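Local coordinates for protein putative hydroxymethylglutaryl-CoA synthase (Streptococcus mutans, PDB 3SQZ) that probably acts as a hydroxymethylglutaryl-CoA synthase of the thiolase fold, an acyltransferase that binds coenzyme A, at residues Q238-Y250 / F339-T351. Numbering follows the deposited sequence. Where two conformers were deposited one is given.
Sequences QYLDMLKTTWAEY and FSYGSGAVAEIFT. With COA (coenzyme A), chain D.
Ile349 buries more surface here than any other residue, and helix 238-250 receives it in a hollow between Thr246, Trp247 and Tyr250. With CG1 anti to its carbonyl carbon (chi1 -63°), the beta-branched side chain sends two arms to the helix. Ile349 CD1 reaches the backbone, 3.4 Å from Trp247 CA, with the broad indole offering its edge nearby. Thr246 suits this wall because its methyl faces the isoleucine while OG1 lies 2.7 Å from Met242 O. Ile349 CG2 makes a CH-pi contact 3.9 Å from the centroid of the Tyr250 ring, a flat face for a methyl, while the tyrosine hydroxyl is hydrogen-bonded to Glu208 O. Beyond it, the small, branched Thr351 fits its CG2 against Tyr250 OH at 3.3 Å.

The middle of the interface is filled by Leu243, whose CD1 sits over the face of the Phe339 ring, 3.6 Å from its centroid; the flat phenyl suits a branched aliphatic knob. The rim of the same ring points at Tyr239, making a T-shaped pair with planes at 83°. In the layered alpha-beta-alpha-beta-alpha thiolase fold, this is an outer helix, 232-254, packed on the antiparallel hairpin of strands 335-342 and 346-354. Tyr341 completes the aromatic cluster, its face under Tyr239 CA and its CE2 3.9 Å from S1P of coenzyme A, so this end of the packing reaches the ligand pocket. Its hydroxyl is hydrogen-bonded to Asp218, while the Tyr239 hydroxyl has its polar partner in His267, the predicted proton donor/acceptor.

Alongside, Ala345 and Ala347 leave a shallow trough that suits the long, flexible Met242. Its SD lies 3.6 Å from Ala345 CB and at the edge of the Tyr341 ring, a Met-aromatic contact, and the bend at chi3 (71°) turns CE toward Ala347 CB.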
ATOM      1  N   GLN A 238      18.882   2.326  -6.919  1.00 16.43           N
ATOM      2  CA  GLN A 238      18.976   2.472  -5.470  1.00 17.31           C
ATOM      3  C   GLN A 238      18.071   1.483  -4.747  1.00 17.29           C
ATOM      4  O   GLN A 238      18.442   0.943  -3.704  1.00 18.97           O
ATOM      5  CB  GLN A 238      18.686   3.911  -5.061  1.00 17.92           C
ATOM      6  CG  GLN A 238      19.793   4.852  -5.486  1.00 19.22           C
ATOM      7  CD  GLN A 238      21.099   4.546  -4.786  1.00 21.89           C
ATOM      8  OE1 GLN A 238      21.141   4.410  -3.563  1.00 22.55           O
ATOM      9  NE2 GLN A 238      22.171   4.412  -5.562  1.00 23.84           N
ATOM     10  N   TYR A 239      16.876   1.267  -5.282  1.00 17.85           N
ATOM     11  CA  TYR A 239      15.963   0.236  -4.757  0.85 17.79           C
ATOM     12  C   TYR A 239      16.710  -1.100  -4.733  1.00 17.07           C
ATOM     13  O   TYR A 239      16.705  -1.811  -3.722  1.00 18.38           O
ATOM     14  CB  TYR A 239      14.668   0.190  -5.608  0.85 17.73           C
ATOM     15  CG  TYR A 239      13.645  -0.962  -5.438  0.85 16.46           C
ATOM     16  CD1 TYR A 239      13.936  -2.255  -5.873  0.85 14.69           C
ATOM     17  CD2 TYR A 239      12.351  -0.724  -4.942  0.85 15.37           C
ATOM     18  CE1 TYR A 239      12.990  -3.292  -5.774  0.85 14.85           C
ATOM     19  CE2 TYR A 239      11.394  -1.761  -4.838  0.85 15.02           C
ATOM     20  CZ  TYR A 239      11.717  -3.043  -5.254  0.85 14.32           C
ATOM     21  OH  TYR A 239      10.788  -4.073  -5.166  0.85 16.13           O
ATOM     22  N   LEU A 240      17.359  -1.440  -5.844  1.00 15.92           N
ATOM     23  CA  LEU A 240      18.056  -2.723  -5.943  1.00 15.31           C
ATOM     24  C   LEU A 240      19.296  -2.810  -5.057  1.00 14.90           C
ATOM     25  O   LEU A 240      19.579  -3.866  -4.493  1.00 15.05           O
ATOM     26  CB  LEU A 240      18.395  -3.047  -7.401  1.00 15.39           C
ATOM     27  CG  LEU A 240      17.175  -3.264  -8.294  1.00 15.70           C
ATOM     28  CD1 LEU A 240      17.588  -3.362  -9.754  1.00 16.91           C
ATOM     29  CD2 LEU A 240      16.411  -4.514  -7.874  1.00 16.43           C
ATOM     30  N   ASP A 241      20.030  -1.709  -4.911  1.00 15.43           N
ATOM     31  CA  ASP A 241      21.211  -1.732  -4.052  1.00 16.09           C
ATOM     32  C   ASP A 241      20.855  -1.794  -2.565  1.00 15.35           C
ATOM     33  O   ASP A 241      21.519  -2.481  -1.787  1.00 15.94           O
ATOM     34  CB  ASP A 241      22.132  -0.547  -4.321  1.00 17.61           C
ATOM     35  CG  ASP A 241      23.450  -0.680  -3.587  1.00 19.69           C
ATOM     36  OD1 ASP A 241      24.226  -1.592  -3.940  1.00 22.03           O
ATOM     37  OD2 ASP A 241      23.704   0.107  -2.651  1.00 20.07           O
ATOM     38  N   MET A 242      19.818  -1.069  -2.160  1.00 15.49           N
ATOM     39  CA  MET A 242      19.376  -1.155  -0.780  0.51 15.69           C
ATOM     40  C   MET A 242      18.784  -2.528  -0.488  1.00 15.04           C
ATOM     41  O   MET A 242      18.958  -3.058   0.604  1.00 15.76           O
ATOM     42  CB  MET A 242      18.415  -0.024  -0.449  0.51 16.33           C
ATOM     43  CG  MET A 242      19.112   1.319  -0.505  0.51 16.35           C
ATOM     44  SD  MET A 242      18.174   2.656   0.233  0.51 16.29           S
ATOM     45  CE  MET A 242      18.276   2.268   1.979  0.51 16.37           C
ATOM     46  N   LEU A 243      18.120  -3.119  -1.472  1.00 14.64           N
ATOM     47  CA  LEU A 243      17.647  -4.489  -1.312  1.00 14.09           C
ATOM     48  C   LEU A 243      18.826  -5.444  -1.108  1.00 13.10           C
ATOM     49  O   LEU A 243      18.865  -6.216  -0.146  1.00 13.43           O
ATOM     50  CB  LEU A 243      16.826  -4.912  -2.525  1.00 13.86           C
ATOM     51  CG  LEU A 243      16.420  -6.382  -2.605  1.00 14.42           C
ATOM     52  CD1 LEU A 243      15.524  -6.815  -1.454  1.00 16.30           C
ATOM     53  CD2 LEU A 243      15.744  -6.647  -3.935  1.00 14.85           C
ATOM     54  N   LYS A 244      19.795  -5.383  -2.013  1.00 13.21           N
ATOM     55  CA  LYS A 244      20.946  -6.275  -1.951  1.00 13.93           C
ATOM     56  C   LYS A 244      21.698  -6.157  -0.630  1.00 13.64           C
ATOM     57  O   LYS A 244      21.998  -7.163   0.019  1.00 14.38           O
ATOM     58  CB  LYS A 244      21.906  -5.992  -3.111  1.00 16.87           C
ATOM     59  CG  LYS A 244      23.211  -6.778  -3.050  1.00 20.72           C
ATOM     60  CD  LYS A 244      24.147  -6.388  -4.183  1.00 24.76           C
ATOM     61  CE  LYS A 244      25.452  -7.176  -4.119  1.00 27.97           C
ATOM     62  NZ  LYS A 244      26.305  -6.952  -5.318  1.00 30.06           N
ATOM     63  N   THR A 245      22.005  -4.924  -0.235  1.00 13.86           N
ATOM     64  CA  THR A 245      22.833  -4.699   0.946  1.00 14.57           C
ATOM     65  C   THR A 245      22.079  -4.989   2.241  1.00 14.46           C
ATOM     66  O   THR A 245      22.652  -5.510   3.198  1.00 15.74           O
ATOM     67  CB  THR A 245      23.444  -3.275   0.976  1.00 15.59           C
ATOM     68  OG1 THR A 245      22.406  -2.291   0.901  1.00 15.71           O
ATOM     69  CG2 THR A 245      24.415  -3.081  -0.182  1.00 16.66           C
ATOM     70  N   THR A 246      20.793  -4.655   2.282  1.00 13.80           N
ATOM     71  CA  THR A 246      20.015  -4.922   3.486  1.00 13.39           C
ATOM     72  C   THR A 246      19.798  -6.428   3.652  1.00 13.45           C
ATOM     73  O   THR A 246      19.917  -6.965   4.751  1.00 14.03           O
ATOM     74  CB  THR A 246      18.679  -4.159   3.497  1.00 12.90           C
ATOM     75  OG1 THR A 246      18.924  -2.767   3.248  1.00 13.51           O
ATOM     76  CG2 THR A 246      17.990  -4.308   4.848  1.00 13.72           C
ATOM     77  N   TRP A 247      19.514  -7.115   2.553  1.00 13.63           N
ATOM     78  CA  TRP A 247      19.305  -8.560   2.614  1.00 14.24           C
ATOM     79  C   TRP A 247      20.590  -9.302   2.986  1.00 15.06           C
ATOM     80  O   TRP A 247      20.557 -10.262   3.762  1.00 15.46           O
ATOM     81  CB  TRP A 247      18.721  -9.058   1.292  1.00 15.38           C
ATOM     82  CG  TRP A 247      18.595 -10.555   1.147  1.00 16.06           C
ATOM     83  CD1 TRP A 247      19.123 -11.309   0.143  1.00 16.68           C
ATOM     84  CD2 TRP A 247      17.879 -11.474   2.002  1.00 16.68           C
ATOM     85  NE1 TRP A 247      18.794 -12.629   0.314  1.00 17.85           N
ATOM     86  CE2 TRP A 247      18.037 -12.762   1.447  1.00 17.30           C
ATOM     87  CE3 TRP A 247      17.132 -11.335   3.180  1.00 16.12           C
ATOM     88  CZ2 TRP A 247      17.477 -13.902   2.025  1.00 18.15           C
ATOM     89  CZ3 TRP A 247      16.574 -12.478   3.754  1.00 17.51           C
ATOM     90  CH2 TRP A 247      16.753 -13.743   3.173  1.00 18.52           C
ATOM     91  N   ALA A 248      21.725  -8.860   2.451  1.00 15.84           N
ATOM     92  CA  ALA A 248      22.994  -9.482   2.812  1.00 17.55           C
ATOM     93  C   ALA A 248      23.229  -9.369   4.316  1.00 17.48           C
ATOM     94  O   ALA A 248      23.597 -10.343   4.977  1.00 18.93           O
ATOM     95  CB  ALA A 248      24.145  -8.849   2.044  1.00 18.68           C
ATOM     96  N   GLU A 249      23.014  -8.176   4.859  1.00 16.61           N
ATOM     97  CA  GLU A 249      23.260  -7.952   6.274  1.00 16.32           C
ATOM     98  C   GLU A 249      22.231  -8.679   7.143  1.00 15.42           C
ATOM     99  O   GLU A 249      22.563  -9.171   8.223  1.00 16.44           O
ATOM    100  CB  GLU A 249      23.299  -6.452   6.577  1.00 16.81           C
ATOM    101  CG  GLU A 249      23.617  -6.094   8.027  1.00 18.33           C
ATOM    102  CD  GLU A 249      25.031  -6.458   8.458  1.00 21.00           C
ATOM    103  OE1 GLU A 249      25.888  -6.745   7.593  1.00 22.68           O
ATOM    104  OE2 GLU A 249      25.280  -6.450   9.682  1.00 21.10           O
ATOM    105  N   TYR A 250      20.992  -8.768   6.660  1.00 15.01           N
ATOM    106  CA  TYR A 250      19.932  -9.482   7.367  1.00 14.75           C
ATOM    107  C   TYR A 250      20.303 -10.957   7.554  1.00 15.54           C
ATOM    108  O   TYR A 250      20.202 -11.513   8.649  1.00 15.88           O
ATOM    109  CB  TYR A 250      18.600  -9.367   6.606  1.00 14.38           C
ATOM    110  CG  TYR A 250      17.422  -9.885   7.393  1.00 13.70           C
ATOM    111  CD1 TYR A 250      16.647  -9.021   8.156  1.00 14.15           C
ATOM    112  CD2 TYR A 250      17.086 -11.236   7.380  1.00 14.76           C
ATOM    113  CE1 TYR A 250      15.576  -9.487   8.898  1.00 13.73           C
ATOM    114  CE2 TYR A 250      16.018 -11.711   8.117  1.00 15.46           C
ATOM    115  CZ  TYR A 250      15.269 -10.833   8.878  1.00 14.67           C
ATOM    116  OH  TYR A 250      14.209 -11.292   9.615  1.00 15.27           O
ATOM    117  N   PHE A 339      10.315  -7.114   1.867  1.00  9.84           N
ATOM    118  CA  PHE A 339      11.265  -6.039   1.609  1.00 10.57           C
ATOM    119  C   PHE A 339      10.525  -4.745   1.370  1.00 10.61           C
ATOM    120  O   PHE A 339       9.855  -4.580   0.341  1.00 12.40           O
ATOM    121  CB  PHE A 339      12.128  -6.302   0.377  1.00 12.97           C
ATOM    122  CG  PHE A 339      12.901  -5.075  -0.074  1.00 14.16           C
ATOM    123  CD1 PHE A 339      13.946  -4.578   0.699  1.00 15.27           C
ATOM    124  CD2 PHE A 339      12.578  -4.410  -1.247  1.00 14.56           C
ATOM    125  CE1 PHE A 339      14.663  -3.454   0.304  1.00 16.24           C
ATOM    126  CE2 PHE A 339      13.295  -3.286  -1.637  1.00 16.03           C
ATOM    127  CZ  PHE A 339      14.338  -2.809  -0.866  1.00 16.02           C
ATOM    128  N   SER A 340      10.642  -3.834   2.322  1.00 10.41           N
ATOM    129  CA  SER A 340      10.023  -2.526   2.220  1.00 10.51           C
ATOM    130  C   SER A 340      11.046  -1.499   1.767  1.00 10.40           C
ATOM    131  O   SER A 340      12.196  -1.536   2.192  1.00 10.82           O
ATOM    132  CB  SER A 340       9.443  -2.136   3.582  1.00 10.69           C
ATOM    133  OG  SER A 340       8.808  -0.868   3.550  1.00 11.95           O
ATOM    134  N   TYR A 341      10.621  -0.609   0.879  1.00 10.35           N
ATOM    135  CA  TYR A 341      11.446   0.497   0.419  1.00 10.45           C
ATOM    136  C   TYR A 341      10.640   1.778   0.439  1.00 10.10           C
ATOM    137  O   TYR A 341       9.429   1.780   0.195  1.00 11.95           O
ATOM    138  CB  TYR A 341      11.946   0.246  -1.012  1.00 11.45           C
ATOM    139  CG  TYR A 341      12.850   1.336  -1.596  1.00 10.97           C
ATOM    140  CD1 TYR A 341      14.207   1.374  -1.297  1.00 12.44           C
ATOM    141  CD2 TYR A 341      12.346   2.311  -2.453  1.00 12.15           C
ATOM    142  CE1 TYR A 341      15.034   2.349  -1.828  1.00 12.04           C
ATOM    143  CE2 TYR A 341      13.170   3.299  -2.997  1.00 12.74           C
ATOM    144  CZ  TYR A 341      14.513   3.317  -2.672  1.00 12.79           C
ATOM    145  OH  TYR A 341      15.358   4.281  -3.185  1.00 13.42           O
ATOM    146  N   GLY A 342      11.326   2.870   0.734  1.00  9.17           N
ATOM    147  CA  GLY A 342      10.793   4.199   0.523  1.00  9.49           C
ATOM    148  C   GLY A 342      11.902   5.052  -0.051  1.00  9.81           C
ATOM    149  O   GLY A 342      13.040   5.000   0.407  1.00 10.15           O
ATOM    150  N   SER A 343      11.575   5.848  -1.053  1.00  9.88           N
ATOM    151  CA  SER A 343      12.542   6.758  -1.645  0.70 10.34           C
ATOM    152  C   SER A 343      13.089   7.758  -0.637  1.00 10.20           C
ATOM    153  O   SER A 343      12.435   8.088   0.362  1.00 10.87           O
ATOM    154  CB  SER A 343      11.906   7.486  -2.824  0.70 10.38           C
ATOM    155  OG  SER A 343      11.715   6.600  -3.915  0.70 11.24           O
ATOM    156  N   GLY A 344      14.292   8.237  -0.900  1.00 10.32           N
ATOM    157  CA  GLY A 344      14.869   9.259  -0.063  1.00 10.89           C
ATOM    158  C   GLY A 344      16.082   8.963   0.810  1.00 10.10           C
ATOM    159  O   GLY A 344      16.807   9.914   1.081  1.00 10.45           O
ATOM    160  N   ALA A 345      16.357   7.741   1.289  1.00 10.34           N
ATOM    161  CA  ALA A 345      15.637   6.485   1.112  1.00  9.91           C
ATOM    162  C   ALA A 345      15.817   5.664   2.386  1.00  9.55           C
ATOM    163  O   ALA A 345      16.838   5.772   3.075  1.00 10.02           O
ATOM    164  CB  ALA A 345      16.202   5.703  -0.084  1.00 11.07           C
ATOM    165  N   VAL A 346      14.828   4.823   2.672  1.00  9.56           N
ATOM    166  CA  VAL A 346      14.855   3.917   3.810  1.00  9.79           C
ATOM    167  C   VAL A 346      14.332   2.569   3.342  1.00 10.14           C
ATOM    168  O   VAL A 346      13.353   2.510   2.593  1.00 11.15           O
ATOM    169  CB  VAL A 346      13.969   4.442   4.971  1.00 10.60           C
ATOM    170  CG1 VAL A 346      13.953   3.469   6.146  1.00 11.76           C
ATOM    171  CG2 VAL A 346      14.441   5.823   5.417  1.00 11.29           C
ATOM    172  N   ALA A 347      14.997   1.497   3.759  1.00 10.30           N
ATOM    173  CA  ALA A 347      14.550   0.147   3.440  1.00 11.08           C
ATOM    174  C   ALA A 347      14.500  -0.683   4.703  1.00 10.32           C
ATOM    175  O   ALA A 347      15.205  -0.392   5.667  1.00 10.88           O
ATOM    176  CB  ALA A 347      15.476  -0.500   2.426  1.00 13.69           C
ATOM    177  N   GLU A 348      13.686  -1.732   4.704  1.00  9.91           N
ATOM    178  CA  GLU A 348      13.643  -2.613   5.856  1.00  9.95           C
ATOM    179  C   GLU A 348      13.195  -3.994   5.432  1.00 10.49           C
ATOM    180  O   GLU A 348      12.295  -4.131   4.599  1.00 12.32           O
ATOM    181  CB  GLU A 348      12.729  -2.053   6.959  1.00 11.23           C
ATOM    182  CG  GLU A 348      12.671  -2.919   8.210  1.00 13.12           C
ATOM    183  CD  GLU A 348      12.027  -2.234   9.411  1.00 14.02           C
ATOM    184  OE1 GLU A 348      11.975  -0.983   9.480  1.00 12.45           O
ATOM    185  OE2 GLU A 348      11.554  -2.971  10.298  1.00 18.38           O
ATOM    186  N   ILE A 349      13.843  -5.013   5.991  1.00 10.41           N
ATOM    187  CA  ILE A 349      13.430  -6.394   5.822  1.00 10.60           C
ATOM    188  C   ILE A 349      12.850  -6.902   7.130  1.00 10.37           C
ATOM    189  O   ILE A 349      13.424  -6.684   8.203  1.00 11.24           O
ATOM    190  CB  ILE A 349      14.600  -7.259   5.379  1.00 11.83           C
ATOM    191  CG1 ILE A 349      15.054  -6.761   4.012  1.00 14.97           C
ATOM    192  CG2 ILE A 349      14.208  -8.746   5.365  1.00 12.83           C
ATOM    193  CD1 ILE A 349      16.295  -7.386   3.518  1.00 16.96           C
ATOM    194  N   PHE A 350      11.700  -7.556   7.035  1.00 10.95           N
ATOM    195  CA  PHE A 350      11.055  -8.157   8.183  1.00 11.56           C
ATOM    196  C   PHE A 350      10.339  -9.413   7.716  1.00 11.11           C
ATOM    197  O   PHE A 350      10.241  -9.669   6.512  1.00 11.78           O
ATOM    198  CB  PHE A 350      10.108  -7.174   8.888  1.00 12.13           C
ATOM    199  CG  PHE A 350       8.949  -6.710   8.045  1.00 12.05           C
ATOM    200  CD1 PHE A 350       7.681  -7.247   8.221  1.00 13.42           C
ATOM    201  CD2 PHE A 350       9.117  -5.700   7.109  1.00 12.47           C
ATOM    202  CE1 PHE A 350       6.612  -6.797   7.460  1.00 14.10           C
ATOM    203  CE2 PHE A 350       8.052  -5.254   6.344  1.00 13.11           C
ATOM    204  CZ  PHE A 350       6.798  -5.800   6.524  1.00 13.78           C
ATOM    205  N   THR A 351       9.861 -10.211   8.661  1.00 11.37           N
ATOM    206  CA  THR A 351       9.313 -11.518   8.332  1.00 11.76           C
ATOM    207  C   THR A 351       8.089 -11.827   9.163  1.00 11.88           C
ATOM    208  O   THR A 351       7.834 -11.203  10.199  1.00 13.17           O
ATOM    209  CB  THR A 351      10.324 -12.641   8.584  1.00 13.23           C
ATOM    210  OG1 THR A 351      10.556 -12.748   9.993  1.00 15.52           O
ATOM    211  CG2 THR A 351      11.635 -12.386   7.854  1.00 15.10           C
TER
HETATM  212  N1A COA D 601       8.178  -3.689 -25.287  1.00 29.70           N
HETATM  213  C2A COA D 601       8.553  -4.178 -24.086  1.00 28.91           C
HETATM  214  N3A COA D 601       9.174  -3.353 -23.165  1.00 28.18           N
HETATM  215  C4A COA D 601       9.401  -2.049 -23.478  1.00 28.01           C
HETATM  216  C5A COA D 601       9.018  -1.536 -24.717  1.00 28.84           C
HETATM  217  C6A COA D 601       8.414  -2.337 -25.611  1.00 29.44           C
HETATM  218  N6A COA D 601       8.008  -1.823 -26.885  1.00 30.16           N
HETATM  219  N7A COA D 601       9.363  -0.210 -24.764  1.00 28.97           N
HETATM  220  C8A COA D 601       9.947   0.113 -23.606  1.00 28.40           C
HETATM  221  N9A COA D 601       9.979  -1.064 -22.816  1.00 27.21           N
HETATM  222  C1B COA D 601      10.396  -1.144 -21.424  1.00 26.40           C
HETATM  223  C2B COA D 601      11.856  -1.355 -20.936  1.00 25.82           C
HETATM  224  O2B COA D 601      12.926  -1.843 -21.611  1.00 26.13           O
HETATM  225  C3B COA D 601      11.652  -1.405 -19.432  1.00 24.61           C
HETATM  226  O3B COA D 601      11.912  -2.480 -18.619  1.00 23.42           O
HETATM  227  P3B COA D 601      13.346  -2.883 -18.209  1.00 22.41           P
HETATM  228  O7A COA D 601      13.857  -1.886 -17.104  1.00 23.47           O
HETATM  229  O8A COA D 601      13.188  -4.322 -17.624  1.00 23.62           O
HETATM  230  O9A COA D 601      14.249  -2.871 -19.415  1.00 24.25           O
HETATM  231  C4B COA D 601      10.524  -0.462 -19.249  1.00 24.40           C
HETATM  232  O4B COA D 601       9.581  -0.933 -20.233  1.00 24.25           O
HETATM  233  C5B COA D 601      10.644   0.953 -18.796  1.00 25.14           C
HETATM  234  O5B COA D 601      11.273   1.609 -19.864  1.00 25.57           O
HETATM  235  P1A COA D 601      11.615   3.149 -19.754  1.00 25.08           P
HETATM  236  O1A COA D 601      12.517   3.415 -18.483  1.00 26.72           O
HETATM  237  O2A COA D 601      12.306   3.610 -21.022  1.00 26.44           O
HETATM  238  O3A COA D 601      10.215   3.887 -19.572  1.00 25.60           O
HETATM  239  P2A COA D 601      10.039   5.360 -19.006  1.00 26.99           P
HETATM  240  O4A COA D 601      11.243   6.280 -19.433  1.00 29.13           O
HETATM  241  O5A COA D 601       8.739   5.935 -19.521  1.00 29.47           O
HETATM  242  O6A COA D 601       9.993   5.296 -17.408  1.00 23.14           O
HETATM  243  CBP COA D 601       9.516   4.378 -15.209  1.00 21.77           C
HETATM  244  CCP COA D 601       9.526   4.175 -16.704  1.00 22.95           C
HETATM  245  CDP COA D 601      10.914   4.609 -14.744  1.00 23.25           C
HETATM  246  CEP COA D 601       8.958   3.160 -14.514  1.00 21.49           C
HETATM  247  CAP COA D 601       8.652   5.574 -14.924  1.00 20.32           C
HETATM  248  OAP COA D 601       7.321   5.300 -15.100  1.00 19.90           O
HETATM  249  C9P COA D 601       8.911   6.177 -13.557  1.00 20.14           C
HETATM  250  O9P COA D 601       9.903   6.855 -13.309  1.00 20.57           O
HETATM  251  N8P COA D 601       7.861   5.941 -12.550  1.00 19.37           N
HETATM  252  C7P COA D 601       8.052   6.313 -11.161  1.00 19.36           C
HETATM  253  C6P COA D 601       9.031   5.427 -10.419  1.00 20.80           C
HETATM  254  C5P COA D 601       9.113   5.737  -8.924  1.00 19.98           C
HETATM  255  O5P COA D 601       8.209   6.298  -8.349  1.00 18.49           O
HETATM  256  N4P COA D 601      10.255   5.267  -8.186  1.00 20.24           N
HETATM  257  C3P COA D 601      10.311   5.457  -6.729  1.00 19.64           C
HETATM  258  C2P COA D 601      10.190   4.219  -5.885  1.00 21.71           C
HETATM  259  S1P COA D 601      11.183   2.844  -6.370  1.00 24.23           S